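Local coordinates for amyloid beta A4 protein-binding family B member 1 (Homo sapiens, PDB 2HO2) that recognises proline-rich peptides through its WW domain, here in complex with a polyproline stretch of hMena, at residues Gly7-Gln12 against Trp20-Gly25. Residues are numbered along the deposited sequence; the frame is centred on the assembly and turned at random.
Sequences GWMRVQ and WHIPTG
Gly7 O accepts a hydrogen bond from Ile22 N at 2.8 Å, just where the second strand of the WW sheet passes into a turn. Pro23 CD lies close to the same carbonyl. Gly7 has a positive phi (94°), and its CA packs against Pro23 CD.

Trp8 faces His21 in an antiparallel non-hydrogen-bonded pair. His21 CB sits 3.5 Å from the centroid of the Trp8 six-membered ring, almost on the ring normal, a clear CH-pi contact. His21 CD2 lies over the five-membered ring, 3.5 Å from Trp8 NE1. The imidazole and indole planes meet obliquely, at 49°. His21 chi1 is -175°, which carries CG away from its own N, and His21 ND1 is hydrogen-bonded to Thr24 OG1 at 2.7 Å. That bond fixes the turn of the imidazole. Pro32 and Gln28 also touch Trp8, which is the first signature tryptophan of the WW fold. Replacing Trp8 by alanine is likely to leave His21 CB without its aromatic face and to open a gap next to Pro32.

Met9 and Trp20 form the hydrogen-bonded pair. Met9 N gives to Trp20 O at 2.8 Å in the carbonyl plane, and Trp20 N gives back to Met9 O at 2.9 Å. On the other face of the sheet from Trp8, Met9 CG meets Ile22 CD1 at 3.6 Å. That methyl lies over the centre of one face of the Trp20 ring. Both Met9 and Ile22 have a second conformer, so this packing is less certain.

Val11 CG2 approaches Trp20 CB at 3.9 Å. Both side chains also pack on apolar groups of the bound peptide.

Three backbone hydrogen bonds thus set the strand pairing. CH-pi and proline packing line the Trp8 face, and Val11 and Trp20 offer the peptide an apolar surface on the other.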
loop_
_atom_site.group_PDB
_atom_site.type_symbol
_atom_site.label_atom_id
_atom_site.label_comp_id
_atom_site.label_asym_id
_atom_site.label_seq_id
_atom_site.Cartn_x
_atom_site.Cartn_y
_atom_site.Cartn_z
ATOM N N GLY A 7 8.087 1.390 6.137
ATOM C CA GLY A 7 7.889 1.789 4.751
ATOM C C GLY A 7 6.534 1.483 4.152
ATOM O O GLY A 7 6.265 1.994 3.113
ATOM N N TRP A 8 5.739 0.639 4.801
ATOM C CA TRP A 8 4.459 0.204 4.235
ATOM C C TRP A 8 3.310 0.970 4.837
ATOM O O TRP A 8 3.250 1.240 6.042
ATOM C CB TRP A 8 4.282 -1.287 4.497
ATOM C CG TRP A 8 5.126 -2.165 3.700
ATOM C CD1 TRP A 8 6.312 -2.761 4.074
ATOM C CD2 TRP A 8 4.850 -2.661 2.405
ATOM N NE1 TRP A 8 6.782 -3.569 3.092
ATOM C CE2 TRP A 8 5.884 -3.553 2.058
ATOM C CE3 TRP A 8 3.798 -2.471 1.494
ATOM C CZ2 TRP A 8 5.912 -4.206 0.861
ATOM C CZ3 TRP A 8 3.843 -3.136 0.266
ATOM C CH2 TRP A 8 4.885 -4.003 -0.018
ATOM N N MET A 9 2.326 1.233 3.983
ATOM C CA MET A 9 1.040 1.757 4.421
ATOM C C MET A 9 -0.095 1.015 3.760
ATOM O O MET A 9 -0.043 0.508 2.656
ATOM C CB MET A 9 0.871 3.250 4.133
ATOM C CG MET A 9 2.020 4.105 4.566
ATOM S SD MET A 9 1.708 5.868 4.795
ATOM C CE MET A 9 3.123 6.264 5.822
ATOM N N ARG A 10 -1.155 0.939 4.504
ATOM C CA ARG A 10 -2.407 0.377 4.062
ATOM C C ARG A 10 -3.242 1.426 3.317
ATOM O O ARG A 10 -3.431 2.538 3.782
ATOM C CB ARG A 10 -3.167 -0.109 5.331
ATOM C CG ARG A 10 -4.088 -1.127 5.188
ATOM C CD ARG A 10 -4.626 -1.503 6.633
ATOM N NE ARG A 10 -3.899 -2.577 7.334
ATOM C CZ ARG A 10 -3.062 -2.435 8.358
ATOM N NH1 ARG A 10 -2.718 -1.252 8.877
ATOM N NH2 ARG A 10 -2.505 -3.520 8.851
ATOM N N VAL A 11 -3.727 1.060 2.143
ATOM C CA VAL A 11 -4.561 1.913 1.286
ATOM C C VAL A 11 -5.916 1.257 1.137
ATOM O O VAL A 11 -6.001 0.097 0.811
ATOM C CB VAL A 11 -3.891 2.130 -0.092
ATOM C CG1 VAL A 11 -4.727 3.062 -0.930
ATOM C CG2 VAL A 11 -2.450 2.669 0.118
ATOM N N GLN A 12 -7.006 1.982 1.360
ATOM C CA GLN A 12 -8.359 1.415 1.056
ATOM C C GLN A 12 -8.924 1.763 -0.345
ATOM O O GLN A 12 -8.810 2.889 -0.834
ATOM C CB GLN A 12 -9.372 1.752 2.124
ATOM C CG GLN A 12 -8.816 1.472 3.547
ATOM C CD GLN A 12 -9.919 1.265 4.634
ATOM O OE1 GLN A 12 -11.122 1.150 4.337
ATOM N NE2 GLN A 12 -9.493 1.207 5.895
ATOM N N TRP A 20 0.989 -0.334 0.132
ATOM C CA TRP A 20 1.902 0.521 -0.612
ATOM C C TRP A 20 3.220 0.661 0.121
ATOM O O TRP A 20 3.249 1.045 1.318
ATOM C CB TRP A 20 1.237 1.894 -0.768
ATOM C CG TRP A 20 2.074 2.988 -1.347
ATOM C CD1 TRP A 20 3.150 2.922 -2.177
ATOM C CD2 TRP A 20 1.883 4.358 -1.042
ATOM N NE1 TRP A 20 3.604 4.208 -2.460
ATOM C CE2 TRP A 20 2.872 5.091 -1.735
ATOM C CE3 TRP A 20 1.011 5.033 -0.212
ATOM C CZ2 TRP A 20 2.980 6.482 -1.655
ATOM C CZ3 TRP A 20 1.129 6.436 -0.140
ATOM C CH2 TRP A 20 2.090 7.114 -0.859
ATOM N N HIS A 21 4.293 0.308 -0.571
ATOM C CA HIS A 21 5.650 0.438 -0.002
ATOM C C HIS A 21 6.172 1.764 -0.482
ATOM O O HIS A 21 6.509 1.937 -1.640
ATOM C CB HIS A 21 6.511 -0.683 -0.480
ATOM C CG HIS A 21 7.872 -0.691 0.132
ATOM N ND1 HIS A 21 9.006 -0.495 -0.622
ATOM C CD2 HIS A 21 8.250 -0.917 1.405
ATOM C CE1 HIS A 21 10.041 -0.609 0.184
ATOM N NE2 HIS A 21 9.609 -0.835 1.425
ATOM N N ILE A 22 6.244 2.715 0.426
ATOM C CA ILE A 22 6.616 4.088 0.058
ATOM C C ILE A 22 7.982 4.209 -0.613
ATOM O O ILE A 22 8.121 4.905 -1.583
ATOM C CB ILE A 22 6.559 5.023 1.280
ATOM C CG1 ILE A 22 5.147 5.613 1.390
ATOM C CG2 ILE A 22 7.617 6.138 1.185
ATOM C CD1 ILE A 22 4.054 4.568 1.687
ATOM N N PRO A 23 9.017 3.518 -0.109
ATOM C CA PRO A 23 10.325 3.744 -0.752
ATOM C C PRO A 23 10.443 3.326 -2.188
ATOM O O PRO A 23 11.244 3.850 -2.954
ATOM C CB PRO A 23 11.267 2.883 0.140
ATOM C CG PRO A 23 10.625 2.901 1.477
ATOM C CD PRO A 23 9.134 2.743 1.130
ATOM N N THR A 24 9.676 2.335 -2.579
ATOM C CA THR A 24 9.751 1.819 -3.959
ATOM C C THR A 24 8.578 2.185 -4.831
ATOM O O THR A 24 8.688 2.096 -6.065
ATOM C CB THR A 24 9.946 0.301 -3.948
ATOM O OG1 THR A 24 8.793 -0.321 -3.343
ATOM C CG2 THR A 24 11.237 -0.160 -3.266
ATOM N N GLY A 25 7.411 2.477 -4.239
ATOM C CA GLY A 25 6.185 2.627 -5.049
ATOM C C GLY A 25 5.506 1.295 -5.339
ATOM O O GLY A 25 4.497 1.297 -6.074
#